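Local structure of periplasmic zinc-binding protein troA (1K0F) at residues Q21-L26 against T129-Q134; P3-T8 against E119-L124; Y112-V117 against A138-L143; E47-A52 against G67-K72; V103-K108 against V261-H266. The protein captures zinc in the periplasm with high affinity and specificity and hands it to the membrane permease of an ABC transporter for import. One frame throughout, in Å; residues are numbered along the deposited sequence.

In the fold
Contacts 3 and 5 are buried nearest the middle of the chain, contact 4 is also buried but farther out, and contacts 1 and 2 are only partly buried. Helix 107-124 runs through contacts 2, 3 and 5 and covers one face of the parallel sheet; helix 129-156, which serves contacts 1 and 3, runs antiparallel beside that helix. Contact 4 lies across the sheet, where Val6 touches Leu49 and Ala52. Contacts 2, 3 and 4 are almost wholly aliphatic and aromatic; contact 1 adds a carboxylate at a ring edge, while in contact 5 a methionine methyl meets two aromatic rings, and one of these, the tryptophan, borders zinc-site residues, from which the other four contacts are remote.

Contact 1: residues Q21-L26 against T129-Q134; sequences QGDVHL and TREFTQ
Asp23 and Phe132 run alongside each other in opposite senses, so that the carboxylate of one passes the outer end of the other's ring. OD2 of Asp23 lies at the ring edge, near the ring plane, 2.9 Å from Phe132 CE1, a close approach whose exact length is uncertain at this resolution. The carboxylate itself is tilted, its plane 49° from that of the ring. Farther back along the same side chain, Asp23 CB sits 3.4 Å from Phe132 CZ, so the methylene takes part as well. Val24 adds an aliphatic touch from an oblique direction, its CG1 4.3 Å from Phe132 CZ.

The aspartate belongs to the turn that closes a beta-alpha-beta crossover, in which strand 4-7 leads through helix 10-20 to strand 25-28 at the border of the parallel sheet. Phe132 comes from the first turns of the long helix 129-156. With CG anti to its own carbonyl carbon (chi1 -80°), it extends its ring into a buried pocket lined by Ile19, Ala20, Leu121 and Leu125.

The negative charge of Asp23 is met by a salt bridge from OD2 to Arg135, on the same helix as Phe132. Glu131 OE2 stands 5.7 Å from Asp23 OD2, and Arg135 would be expected to offset this proximity of like charges.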
# COMPACT_ATOMS: atom_id res chain seq x y z
N GLN A 21 -13.05 -15.59 3.05
CA GLN A 21 -14.37 -15.38 2.48
C GLN A 21 -15.35 -15.18 3.62
O GLN A 21 -15.12 -14.36 4.51
CB GLN A 21 -14.77 -16.59 1.65
CG GLN A 21 -13.65 -17.10 0.80
CD GLN A 21 -13.92 -16.89 -0.66
OE1 GLN A 21 -13.13 -16.27 -1.37
NE2 GLN A 21 -15.05 -17.41 -1.12
N GLY A 22 -16.44 -15.94 3.60
CA GLY A 22 -17.45 -15.80 4.62
C GLY A 22 -17.24 -16.72 5.79
O GLY A 22 -18.15 -16.94 6.59
N ASP A 23 -16.04 -17.27 5.90
CA ASP A 23 -15.73 -18.16 7.00
C ASP A 23 -15.28 -17.36 8.19
O ASP A 23 -14.91 -17.91 9.22
CB ASP A 23 -14.64 -19.12 6.60
CG ASP A 23 -15.04 -20.01 5.48
OD1 ASP A 23 -16.16 -20.55 5.53
OD2 ASP A 23 -14.24 -20.16 4.54
N VAL A 24 -15.29 -16.05 8.06
CA VAL A 24 -14.91 -15.22 9.18
C VAL A 24 -15.67 -13.92 9.13
O VAL A 24 -16.27 -13.57 8.12
CB VAL A 24 -13.36 -14.90 9.21
CG1 VAL A 24 -12.56 -16.16 9.02
CG2 VAL A 24 -13.00 -13.88 8.13
N HIS A 25 -15.66 -13.22 10.25
CA HIS A 25 -16.29 -11.93 10.32
C HIS A 25 -15.05 -11.06 10.18
O HIS A 25 -14.11 -11.22 10.95
CB HIS A 25 -16.96 -11.74 11.67
CG HIS A 25 -18.31 -12.37 11.75
ND1 HIS A 25 -18.57 -13.48 12.53
CD2 HIS A 25 -19.47 -12.06 11.13
CE1 HIS A 25 -19.84 -13.82 12.40
NE2 HIS A 25 -20.41 -12.98 11.55
N LEU A 26 -15.04 -10.19 9.19
CA LEU A 26 -13.88 -9.35 8.96
C LEU A 26 -14.13 -7.87 9.15
O LEU A 26 -15.15 -7.34 8.73
CB LEU A 26 -13.34 -9.59 7.55
CG LEU A 26 -12.54 -8.47 6.88
CD1 LEU A 26 -11.28 -8.17 7.69
CD2 LEU A 26 -12.18 -8.89 5.46
N THR A 129 -8.57 -25.27 6.63
CA THR A 129 -7.33 -25.33 5.86
C THR A 129 -7.49 -25.64 4.36
O THR A 129 -6.85 -25.01 3.52
CB THR A 129 -6.35 -26.37 6.45
OG1 THR A 129 -5.85 -25.89 7.70
CG2 THR A 129 -5.18 -26.60 5.51
N ARG A 130 -8.33 -26.62 4.04
CA ARG A 130 -8.54 -27.00 2.64
C ARG A 130 -9.11 -25.87 1.79
O ARG A 130 -8.58 -25.53 0.74
CB ARG A 130 -9.47 -28.21 2.57
CG ARG A 130 -9.33 -28.99 1.28
CD ARG A 130 -10.64 -29.64 0.90
NE ARG A 130 -11.14 -30.52 1.95
CZ ARG A 130 -10.43 -31.50 2.49
NH1 ARG A 130 -9.18 -31.72 2.08
NH2 ARG A 130 -10.95 -32.26 3.44
N GLU A 131 -10.21 -25.28 2.25
CA GLU A 131 -10.84 -24.20 1.52
C GLU A 131 -10.04 -22.91 1.61
O GLU A 131 -10.10 -22.07 0.71
CB GLU A 131 -12.27 -23.96 2.04
CG GLU A 131 -12.43 -24.12 3.54
CD GLU A 131 -12.80 -25.53 3.93
OE1 GLU A 131 -11.88 -26.35 4.15
OE2 GLU A 131 -14.01 -25.82 4.02
N PHE A 132 -9.29 -22.74 2.70
CA PHE A 132 -8.47 -21.54 2.86
C PHE A 132 -7.20 -21.70 2.07
O PHE A 132 -6.50 -20.72 1.80
CB PHE A 132 -8.13 -21.32 4.33
CG PHE A 132 -9.23 -20.68 5.12
CD1 PHE A 132 -10.42 -20.33 4.51
CD2 PHE A 132 -9.07 -20.45 6.48
CE1 PHE A 132 -11.44 -19.75 5.25
CE2 PHE A 132 -10.08 -19.87 7.22
CZ PHE A 132 -11.27 -19.52 6.61
N THR A 133 -6.90 -22.94 1.70
CA THR A 133 -5.69 -23.22 0.94
C THR A 133 -5.95 -23.04 -0.53
O THR A 133 -5.27 -22.27 -1.21
CB THR A 133 -5.21 -24.66 1.17
OG1 THR A 133 -4.54 -24.74 2.44
CG2 THR A 133 -4.24 -25.07 0.08
N GLN A 134 -6.92 -23.77 -1.05
CA GLN A 134 -7.22 -23.66 -2.46
C GLN A 134 -7.55 -22.22 -2.84
O GLN A 134 -6.98 -21.67 -3.78
CB GLN A 134 -8.36 -24.60 -2.81
CG GLN A 134 -8.94 -24.31 -4.15
CD GLN A 134 -10.38 -23.90 -4.04
OE1 GLN A 134 -10.73 -22.76 -4.31
NE2 GLN A 134 -11.22 -24.84 -3.61

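Contact 2: residues P3-T8 against E119-L124; sequences PLVVTT and ESLCKL
Pro3 and Val5, two residues apart on the same side of the chain, meet Leu121 and Leu124 of helix 107-124. This is the helix-on-sheet packing of an alpha/beta lobe: strand 4-7 is an inner strand of a four-stranded parallel sheet, and the helix lies over one of its faces.

All the contacts across the two segments are apolar. The closest joins Val5 CG2 to Leu124 CD2 at 3.4 Å, the two side chains meeting at a slant. The same valine methyl also reaches Leu121 CD2 at 3.8 Å, here with the side chains at about a right angle, so one branch of Val5 fits against two leucines from successive turns of the helix. Leu124 has its CG anti to the backbone N (chi1 -179°), which extends the side chain toward the strand and places CD2 beside both Val5 and Pro3. Pro3 touches that leucine through its ring carbons CB and CG. Leu54 of the neighbouring strand lies against Val5 and both leucines and widens the hydrophobic layer.

Hydrogen bonding, by contrast, stays within the sheet and within the helix; none crosses between the two segments. Val5 is tied by its backbone to His25 and Lys27 on one neighbouring strand, while Leu4 pairs with Leu54 on the other. In the helix, Leu124 N donates to Ser120 O at 2.8 Å. At the end of the contact Pro3 CB stands 4.1 Å from Leu124 CD2.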
# COMPACT_ATOMS: atom_id res chain seq x y z
N PRO A 3 -15.25 -16.73 13.68
CA PRO A 3 -14.21 -15.92 14.34
C PRO A 3 -14.00 -14.52 13.77
O PRO A 3 -14.12 -14.29 12.56
CB PRO A 3 -12.95 -16.77 14.18
CG PRO A 3 -13.22 -17.57 12.96
CD PRO A 3 -14.67 -17.91 13.04
N LEU A 4 -13.66 -13.59 14.65
CA LEU A 4 -13.45 -12.21 14.27
C LEU A 4 -12.02 -11.91 13.86
O LEU A 4 -11.11 -11.99 14.68
CB LEU A 4 -13.81 -11.28 15.43
CG LEU A 4 -13.61 -9.81 15.11
CD1 LEU A 4 -14.45 -9.44 13.91
CD2 LEU A 4 -13.98 -8.96 16.32
N VAL A 5 -11.82 -11.59 12.59
CA VAL A 5 -10.50 -11.24 12.10
C VAL A 5 -10.52 -9.73 12.01
O VAL A 5 -11.51 -9.15 11.58
CB VAL A 5 -10.23 -11.81 10.68
CG1 VAL A 5 -8.95 -11.20 10.11
CG2 VAL A 5 -10.14 -13.33 10.74
N VAL A 6 -9.44 -9.08 12.42
CA VAL A 6 -9.40 -7.63 12.34
C VAL A 6 -8.10 -7.20 11.72
O VAL A 6 -7.03 -7.55 12.21
CB VAL A 6 -9.53 -6.96 13.73
CG1 VAL A 6 -9.17 -5.48 13.63
CG2 VAL A 6 -10.96 -7.12 14.26
N THR A 7 -8.21 -6.44 10.64
CA THR A 7 -7.02 -5.98 9.94
C THR A 7 -6.95 -4.46 9.90
O THR A 7 -7.94 -3.77 10.12
CB THR A 7 -6.99 -6.53 8.50
OG1 THR A 7 -7.73 -5.65 7.65
CG2 THR A 7 -7.61 -7.91 8.44
N THR A 8 -5.76 -3.96 9.59
CA THR A 8 -5.52 -2.54 9.51
C THR A 8 -5.75 -2.04 8.10
O THR A 8 -6.86 -1.69 7.74
CB THR A 8 -4.09 -2.24 9.95
OG1 THR A 8 -3.20 -3.14 9.28
CG2 THR A 8 -3.94 -2.43 11.46
N GLU A 119 -1.90 -18.25 6.10
CA GLU A 119 -1.46 -19.12 7.18
C GLU A 119 -1.98 -18.71 8.56
O GLU A 119 -2.05 -19.53 9.47
CB GLU A 119 0.07 -19.19 7.21
CG GLU A 119 0.66 -20.18 6.21
CD GLU A 119 2.16 -20.17 6.19
OE1 GLU A 119 2.75 -20.99 5.46
OE2 GLU A 119 2.76 -19.33 6.90
N SER A 120 -2.31 -17.43 8.72
CA SER A 120 -2.83 -16.94 9.99
C SER A 120 -4.28 -17.43 10.10
O SER A 120 -4.73 -17.91 11.14
CB SER A 120 -2.81 -15.41 10.02
OG SER A 120 -1.63 -14.94 10.62
N LEU A 121 -5.00 -17.29 8.99
CA LEU A 121 -6.39 -17.71 8.92
C LEU A 121 -6.50 -19.20 9.20
O LEU A 121 -7.41 -19.65 9.90
CB LEU A 121 -6.96 -17.39 7.53
CG LEU A 121 -7.14 -15.90 7.19
CD1 LEU A 121 -7.75 -15.78 5.80
CD2 LEU A 121 -8.03 -15.21 8.23
N CYS A 122 -5.55 -19.98 8.68
CA CYS A 122 -5.55 -21.42 8.89
C CYS A 122 -5.33 -21.71 10.37
O CYS A 122 -6.02 -22.54 10.95
CB CYS A 122 -4.44 -22.08 8.07
SG CYS A 122 -4.72 -22.16 6.30
N LYS A 123 -4.37 -21.01 10.95
CA LYS A 123 -4.05 -21.15 12.37
C LYS A 123 -5.29 -20.81 13.18
O LYS A 123 -5.57 -21.44 14.18
CB LYS A 123 -2.91 -20.20 12.76
CG LYS A 123 -1.51 -20.80 12.72
CD LYS A 123 -1.38 -21.96 11.75
CE LYS A 123 0.07 -22.24 11.42
NZ LYS A 123 0.36 -23.69 11.33
N LEU A 124 -6.02 -19.80 12.72
CA LEU A 124 -7.24 -19.37 13.39
C LEU A 124 -8.34 -20.44 13.22
O LEU A 124 -9.00 -20.82 14.19
CB LEU A 124 -7.69 -18.03 12.82
CG LEU A 124 -8.94 -17.36 13.38
CD1 LEU A 124 -8.70 -16.94 14.82
CD2 LEU A 124 -9.30 -16.16 12.51

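Contact 3: residues Y112-V117 against A138-L143; sequences YSVKAV and AYQQQL
Val114 of helix 107-124 packs against Tyr139, Gln140 and Leu143 of helix 129-156. The two helices follow each other in the chain as an antiparallel hairpin; over these turns their axes approach to 11.0 Å, with 165° between the N-to-C directions.

The tight side is hydrophobic and buried. Val114 CG1 comes up to the edge of the Tyr139 ring, near its plane, 3.6 Å from CD2. Its other methyl, CG2, meets Leu143 CD1 tip to tip at 3.9 Å. Tyr139 CG is anti to the backbone N (chi1 -176°), which swings the ring to the Val114 side of the helix, and Leu143 CD2 then rests above one ring face, displaced toward the rim. The phenol oxygen is hydrogen-bonded to OD2 of Asp14, so the ring also joins this hairpin to helix 10-20. Tyr260 of helix 260-273 touches both Tyr139 and Leu143.

The opposite flank is looser and faces the solvent. Gln140, partly exposed, is bent at chi2 (-38°), a kink that brings its amide oxygen toward the valine without giving a hydrogen bond between the segments. Lys115, one residue beyond Val114, leads away from helix 129-156 and is exposed. What remains of contact on this side is the amide oxygen, with Gln140 OE1 4.0 Å from Val114 CB.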
# COMPACT_ATOMS: atom_id res chain seq x y z
N TYR A 112 4.31 -12.96 0.05
CA TYR A 112 4.78 -13.33 1.38
C TYR A 112 3.70 -12.93 2.38
O TYR A 112 3.12 -13.77 3.07
CB TYR A 112 6.09 -12.58 1.71
CG TYR A 112 7.37 -13.18 1.13
CD1 TYR A 112 8.16 -14.05 1.89
CD2 TYR A 112 7.80 -12.84 -0.15
CE1 TYR A 112 9.36 -14.56 1.38
CE2 TYR A 112 9.00 -13.35 -0.67
CZ TYR A 112 9.77 -14.21 0.11
OH TYR A 112 10.95 -14.71 -0.39
N SER A 113 3.41 -11.63 2.44
CA SER A 113 2.41 -11.11 3.36
C SER A 113 1.04 -11.76 3.16
O SER A 113 0.28 -11.93 4.11
CB SER A 113 2.28 -9.60 3.19
OG SER A 113 3.53 -8.98 3.37
N VAL A 114 0.72 -12.12 1.92
CA VAL A 114 -0.56 -12.76 1.65
C VAL A 114 -0.44 -14.16 2.23
O VAL A 114 -1.40 -14.69 2.80
CB VAL A 114 -0.84 -12.85 0.15
CG1 VAL A 114 -1.98 -13.82 -0.11
CG2 VAL A 114 -1.19 -11.47 -0.40
N LYS A 115 0.75 -14.75 2.08
CA LYS A 115 1.03 -16.10 2.59
C LYS A 115 0.78 -16.08 4.10
O LYS A 115 0.17 -16.98 4.66
CB LYS A 115 2.48 -16.50 2.31
CG LYS A 115 2.78 -17.99 2.50
CD LYS A 115 4.08 -18.23 3.26
CE LYS A 115 4.89 -19.35 2.63
NZ LYS A 115 6.24 -18.85 2.26
N ALA A 116 1.26 -15.01 4.72
CA ALA A 116 1.12 -14.79 6.16
C ALA A 116 -0.36 -14.73 6.52
O ALA A 116 -0.81 -15.37 7.47
CB ALA A 116 1.81 -13.48 6.55
N VAL A 117 -1.13 -13.95 5.76
CA VAL A 117 -2.56 -13.83 6.00
C VAL A 117 -3.22 -15.21 5.93
O VAL A 117 -3.94 -15.62 6.85
CB VAL A 117 -3.21 -12.94 4.95
CG1 VAL A 117 -4.69 -12.87 5.18
CG2 VAL A 117 -2.60 -11.55 5.01
N ALA A 138 -5.60 -19.69 -5.47
CA ALA A 138 -6.30 -18.90 -6.45
C ALA A 138 -5.82 -17.48 -6.27
O ALA A 138 -5.07 -16.96 -7.10
CB ALA A 138 -7.80 -19.00 -6.22
N TYR A 139 -6.23 -16.85 -5.17
CA TYR A 139 -5.84 -15.47 -4.88
C TYR A 139 -4.38 -15.14 -5.21
O TYR A 139 -4.05 -14.01 -5.57
CB TYR A 139 -6.14 -15.15 -3.41
CG TYR A 139 -5.88 -13.71 -3.03
CD1 TYR A 139 -6.50 -12.65 -3.71
CD2 TYR A 139 -5.03 -13.40 -1.97
CE1 TYR A 139 -6.27 -11.32 -3.33
CE2 TYR A 139 -4.80 -12.08 -1.59
CZ TYR A 139 -5.42 -11.06 -2.26
OH TYR A 139 -5.19 -9.77 -1.84
N GLN A 140 -3.50 -16.13 -5.09
CA GLN A 140 -2.10 -15.88 -5.41
C GLN A 140 -1.97 -15.78 -6.92
O GLN A 140 -1.25 -14.93 -7.44
CB GLN A 140 -1.21 -17.01 -4.87
CG GLN A 140 -0.16 -16.55 -3.85
CD GLN A 140 0.45 -15.19 -4.19
OE1 GLN A 140 0.18 -14.19 -3.52
NE2 GLN A 140 1.26 -15.15 -5.24
N GLN A 141 -2.66 -16.67 -7.62
CA GLN A 141 -2.64 -16.68 -9.07
C GLN A 141 -3.05 -15.31 -9.58
O GLN A 141 -2.58 -14.85 -10.62
CB GLN A 141 -3.60 -17.73 -9.60
CG GLN A 141 -3.45 -19.05 -8.91
CD GLN A 141 -3.08 -20.14 -9.88
OE1 GLN A 141 -2.77 -19.86 -11.04
NE2 GLN A 141 -3.12 -21.38 -9.42
N GLN A 142 -3.95 -14.67 -8.85
CA GLN A 142 -4.42 -13.34 -9.21
C GLN A 142 -3.25 -12.39 -9.01
O GLN A 142 -2.99 -11.51 -9.84
CB GLN A 142 -5.59 -12.91 -8.31
CG GLN A 142 -6.96 -13.47 -8.73
CD GLN A 142 -8.07 -13.15 -7.73
OE1 GLN A 142 -8.48 -11.99 -7.60
NE2 GLN A 142 -8.55 -14.17 -7.03
N LEU A 143 -2.53 -12.58 -7.91
CA LEU A 143 -1.36 -11.76 -7.61
C LEU A 143 -0.37 -11.88 -8.76
O LEU A 143 0.09 -10.88 -9.31
CB LEU A 143 -0.70 -12.24 -6.31
CG LEU A 143 -1.29 -11.79 -4.97
CD1 LEU A 143 -0.23 -11.07 -4.16
CD2 LEU A 143 -2.50 -10.89 -5.21

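Contact 4: residues E47-A52 against G67-K72; sequences EWLGNA and GEVFSK
Ser71 N donates to Gly67 O at 2.7 Å, closing the helical turn that carries Val69 and Phe70 toward Leu49. Helices 43-51 and 67-73 lie on the same face of the parallel sheet, the one turned away from helix 107-124, and make one outer layer of an alpha/beta/alpha sandwich. Between them the contact is small and rests on one leucine. The chi1 of Leu49 (-84°) turns its isobutyl group toward helix 67-73, where the two methyls take different partners: CD1 faces Val69, CG1 of which is 4.4 Å away, and CD2 turns to the aromatic ring. Leu49 and Phe70 cross at about a right angle.

Beneath them is the sheet. Ile55 of strand 54-57 touches both Leu49 and Phe70, Val6 lies against Leu49, and the Phe70 ring also meets that of Tyr57 with planes about 30° apart. Leu49 meets Phe70 at the ring edge, near its plane, with Leu49 CD2 4.1 Å from Phe70 CE1.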
# COMPACT_ATOMS: atom_id res chain seq x y z
N GLU A 47 -11.74 -1.73 20.41
CA GLU A 47 -12.73 -2.65 20.96
C GLU A 47 -12.91 -3.85 20.02
O GLU A 47 -12.84 -5.00 20.46
CB GLU A 47 -14.05 -1.91 21.16
CG GLU A 47 -15.28 -2.73 20.90
CD GLU A 47 -16.52 -2.03 21.39
OE1 GLU A 47 -17.62 -2.61 21.29
OE2 GLU A 47 -16.37 -0.88 21.86
N TRP A 48 -13.17 -3.57 18.75
CA TRP A 48 -13.32 -4.63 17.76
C TRP A 48 -12.10 -5.50 17.99
O TRP A 48 -12.20 -6.72 18.13
CB TRP A 48 -13.26 -4.06 16.33
CG TRP A 48 -14.48 -3.32 15.89
CD1 TRP A 48 -14.75 -2.00 16.11
CD2 TRP A 48 -15.58 -3.84 15.13
NE1 TRP A 48 -15.96 -1.67 15.53
CE2 TRP A 48 -16.48 -2.78 14.92
CE3 TRP A 48 -15.88 -5.11 14.60
CZ2 TRP A 48 -17.68 -2.94 14.21
CZ3 TRP A 48 -17.07 -5.26 13.89
CH2 TRP A 48 -17.96 -4.18 13.71
N LEU A 49 -10.94 -4.83 18.03
CA LEU A 49 -9.66 -5.49 18.24
C LEU A 49 -9.79 -6.31 19.50
O LEU A 49 -9.48 -7.50 19.51
CB LEU A 49 -8.54 -4.45 18.43
CG LEU A 49 -7.85 -3.82 17.22
CD1 LEU A 49 -6.89 -2.74 17.67
CD2 LEU A 49 -7.12 -4.87 16.43
N GLY A 50 -10.27 -5.67 20.55
CA GLY A 50 -10.44 -6.35 21.82
C GLY A 50 -11.10 -7.71 21.72
O GLY A 50 -10.78 -8.61 22.49
N ASN A 51 -12.01 -7.86 20.76
CA ASN A 51 -12.72 -9.13 20.59
C ASN A 51 -12.23 -9.97 19.42
O ASN A 51 -12.70 -11.10 19.22
CB ASN A 51 -14.22 -8.86 20.41
CG ASN A 51 -14.69 -7.68 21.22
OD1 ASN A 51 -14.47 -7.61 22.43
ND2 ASN A 51 -15.35 -6.73 20.55
N ALA A 52 -11.31 -9.43 18.64
CA ALA A 52 -10.78 -10.16 17.49
C ALA A 52 -10.12 -11.46 17.91
O ALA A 52 -9.54 -11.55 18.99
CB ALA A 52 -9.80 -9.30 16.73
N GLY A 67 1.80 0.37 17.70
CA GLY A 67 2.65 -0.51 18.49
C GLY A 67 2.14 -0.83 19.88
O GLY A 67 2.00 -2.00 20.24
N GLU A 68 1.87 0.20 20.67
CA GLU A 68 1.35 0.03 22.02
C GLU A 68 0.12 -0.87 21.99
O GLU A 68 0.11 -1.95 22.58
CB GLU A 68 0.99 1.39 22.63
CG GLU A 68 1.41 1.58 24.08
CD GLU A 68 2.83 2.14 24.25
OE1 GLU A 68 3.59 1.60 25.08
OE2 GLU A 68 3.17 3.12 23.54
N VAL A 69 -0.91 -0.43 21.27
CA VAL A 69 -2.16 -1.17 21.14
C VAL A 69 -1.96 -2.63 20.74
O VAL A 69 -2.64 -3.52 21.23
CB VAL A 69 -3.13 -0.52 20.11
CG1 VAL A 69 -4.55 -0.57 20.63
CG2 VAL A 69 -2.72 0.92 19.82
N PHE A 70 -1.01 -2.88 19.83
CA PHE A 70 -0.75 -4.25 19.38
C PHE A 70 0.06 -5.04 20.40
O PHE A 70 -0.44 -6.01 20.97
CB PHE A 70 -0.03 -4.23 18.04
CG PHE A 70 -0.94 -3.96 16.87
CD1 PHE A 70 -2.28 -4.32 16.92
CD2 PHE A 70 -0.45 -3.35 15.72
CE1 PHE A 70 -3.13 -4.06 15.84
CE2 PHE A 70 -1.30 -3.08 14.64
CZ PHE A 70 -2.64 -3.43 14.70
N SER A 71 1.31 -4.63 20.64
CA SER A 71 2.16 -5.32 21.60
C SER A 71 1.35 -5.66 22.84
O SER A 71 1.60 -6.66 23.51
CB SER A 71 3.38 -4.44 21.96
OG SER A 71 3.12 -3.57 23.05
N LYS A 72 0.36 -4.83 23.14
CA LYS A 72 -0.49 -5.04 24.29
C LYS A 72 -1.51 -6.17 24.07
O LYS A 72 -1.58 -7.11 24.86
CB LYS A 72 -1.23 -3.74 24.63
CG LYS A 72 -0.34 -2.67 25.25
CD LYS A 72 -0.96 -1.28 25.16
CE LYS A 72 -0.42 -0.34 26.24
NZ LYS A 72 1.07 -0.41 26.38

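Contact 5: residues V103-K108 against V261-H266; sequences VWFDVK and VGMVTH
Met263 brings its terminal methyl up to two aromatic rings at once: CE is 4.3 Å from Phe105 CZ and 4.4 Å from Trp104 CD1, oblique to both. This is the middle of the two-lobed metal-binding protein, where the loop leading into helix 107-124 packs against helix 260-273. Val264, one residue on, adds its CG2 methyl beside the backbone oxygen of Trp104.

The next shell surrounds the rings and fixes the indole N-H. Trp104 NE1 lies 3.4 Å above the plane of Phe105, offset toward the rim, while it donates to Ser247 O; Phe105 itself is stacked with Phe171. Tyr260 OH is hydrogen-bonded to Trp104 O. Beyond these, the indole touches the zinc ligand His102, its plane about 70° from the imidazole, and comes close to the ligand Asp248, so in this zinc-free, closed form it borders the vacant site.

Farther along the loop, Asp106 N-caps the coming helix: its OD1 accepts weakly from Lys108 N at 3.3 Å, with a bent N-H...O angle of 127°.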
# COMPACT_ATOMS: atom_id res chain seq x y z
N VAL A 103 5.60 -2.79 0.88
CA VAL A 103 5.90 -4.00 0.12
C VAL A 103 4.74 -4.51 -0.74
O VAL A 103 4.93 -5.33 -1.64
CB VAL A 103 6.35 -5.12 1.07
CG1 VAL A 103 7.64 -4.72 1.77
CG2 VAL A 103 5.26 -5.39 2.09
N TRP A 104 3.53 -4.04 -0.46
CA TRP A 104 2.39 -4.48 -1.23
C TRP A 104 2.44 -3.88 -2.62
O TRP A 104 1.47 -3.97 -3.38
CB TRP A 104 1.10 -4.04 -0.55
CG TRP A 104 1.09 -2.58 -0.32
CD1 TRP A 104 0.82 -1.60 -1.23
CD2 TRP A 104 1.39 -1.92 0.91
NE1 TRP A 104 0.94 -0.37 -0.65
CE2 TRP A 104 1.29 -0.53 0.67
CE3 TRP A 104 1.74 -2.37 2.19
CZ2 TRP A 104 1.52 0.41 1.66
CZ3 TRP A 104 1.97 -1.43 3.18
CH2 TRP A 104 1.86 -0.05 2.91
N PHE A 105 3.55 -3.23 -2.94
CA PHE A 105 3.69 -2.64 -4.26
C PHE A 105 4.62 -3.48 -5.12
O PHE A 105 4.87 -3.15 -6.28
CB PHE A 105 4.17 -1.19 -4.17
CG PHE A 105 3.04 -0.21 -4.02
CD1 PHE A 105 1.84 -0.41 -4.69
CD2 PHE A 105 3.15 0.89 -3.18
CE1 PHE A 105 0.77 0.47 -4.53
CE2 PHE A 105 2.10 1.78 -3.01
CZ PHE A 105 0.90 1.57 -3.69
N ASP A 106 5.14 -4.55 -4.53
CA ASP A 106 5.95 -5.51 -5.26
C ASP A 106 5.09 -6.78 -5.13
O ASP A 106 5.26 -7.56 -4.21
CB ASP A 106 7.31 -5.74 -4.61
CG ASP A 106 8.18 -6.71 -5.41
OD1 ASP A 106 7.63 -7.46 -6.25
OD2 ASP A 106 9.42 -6.72 -5.22
N VAL A 107 4.15 -6.92 -6.06
CA VAL A 107 3.23 -8.05 -6.09
C VAL A 107 3.87 -9.38 -5.76
O VAL A 107 3.29 -10.19 -5.05
CB VAL A 107 2.57 -8.17 -7.47
CG1 VAL A 107 1.61 -9.32 -7.48
CG2 VAL A 107 1.88 -6.88 -7.84
N LYS A 108 5.07 -9.60 -6.27
CA LYS A 108 5.79 -10.85 -6.05
C LYS A 108 6.28 -11.00 -4.61
O LYS A 108 6.37 -12.11 -4.09
CB LYS A 108 6.98 -10.92 -7.01
CG LYS A 108 7.19 -12.28 -7.65
CD LYS A 108 8.62 -12.77 -7.46
CE LYS A 108 9.42 -12.72 -8.76
NZ LYS A 108 10.53 -13.73 -8.76
N VAL A 261 -5.73 -6.17 -6.08
CA VAL A 261 -5.66 -6.32 -7.53
C VAL A 261 -6.07 -5.06 -8.27
O VAL A 261 -5.28 -4.48 -9.01
CB VAL A 261 -6.55 -7.50 -7.99
CG1 VAL A 261 -6.98 -7.31 -9.45
CG2 VAL A 261 -5.80 -8.81 -7.81
N GLY A 262 -7.32 -4.64 -8.07
CA GLY A 262 -7.81 -3.46 -8.76
C GLY A 262 -7.13 -2.18 -8.32
O GLY A 262 -6.85 -1.30 -9.14
N MET A 263 -6.84 -2.07 -7.03
CA MET A 263 -6.19 -0.88 -6.51
C MET A 263 -4.88 -0.65 -7.25
O MET A 263 -4.56 0.47 -7.64
CB MET A 263 -5.90 -1.03 -5.02
CG MET A 263 -4.76 -0.14 -4.52
SD MET A 263 -3.51 -1.02 -3.57
CE MET A 263 -3.02 0.27 -2.38
N VAL A 264 -4.13 -1.74 -7.41
CA VAL A 264 -2.84 -1.70 -8.09
C VAL A 264 -3.01 -1.57 -9.61
O VAL A 264 -2.18 -0.97 -10.30
CB VAL A 264 -2.02 -2.97 -7.78
CG1 VAL A 264 -0.73 -2.96 -8.58
CG2 VAL A 264 -1.72 -3.04 -6.30
N THR A 265 -4.10 -2.14 -10.13
CA THR A 265 -4.35 -2.05 -11.55
C THR A 265 -4.63 -0.61 -11.83
O THR A 265 -4.16 -0.06 -12.83
CB THR A 265 -5.57 -2.88 -11.97
OG1 THR A 265 -5.24 -4.27 -11.88
CG2 THR A 265 -5.94 -2.56 -13.40
N HIS A 266 -5.38 0.02 -10.94
CA HIS A 266 -5.70 1.42 -11.12
C HIS A 266 -4.41 2.21 -11.14
O HIS A 266 -4.23 3.11 -11.95
CB HIS A 266 -6.54 1.95 -9.96
CG HIS A 266 -6.39 3.43 -9.75
ND1 HIS A 266 -7.23 4.36 -10.32
CD2 HIS A 266 -5.42 4.14 -9.13
CE1 HIS A 266 -6.79 5.57 -10.04
NE2 HIS A 266 -5.69 5.46 -9.33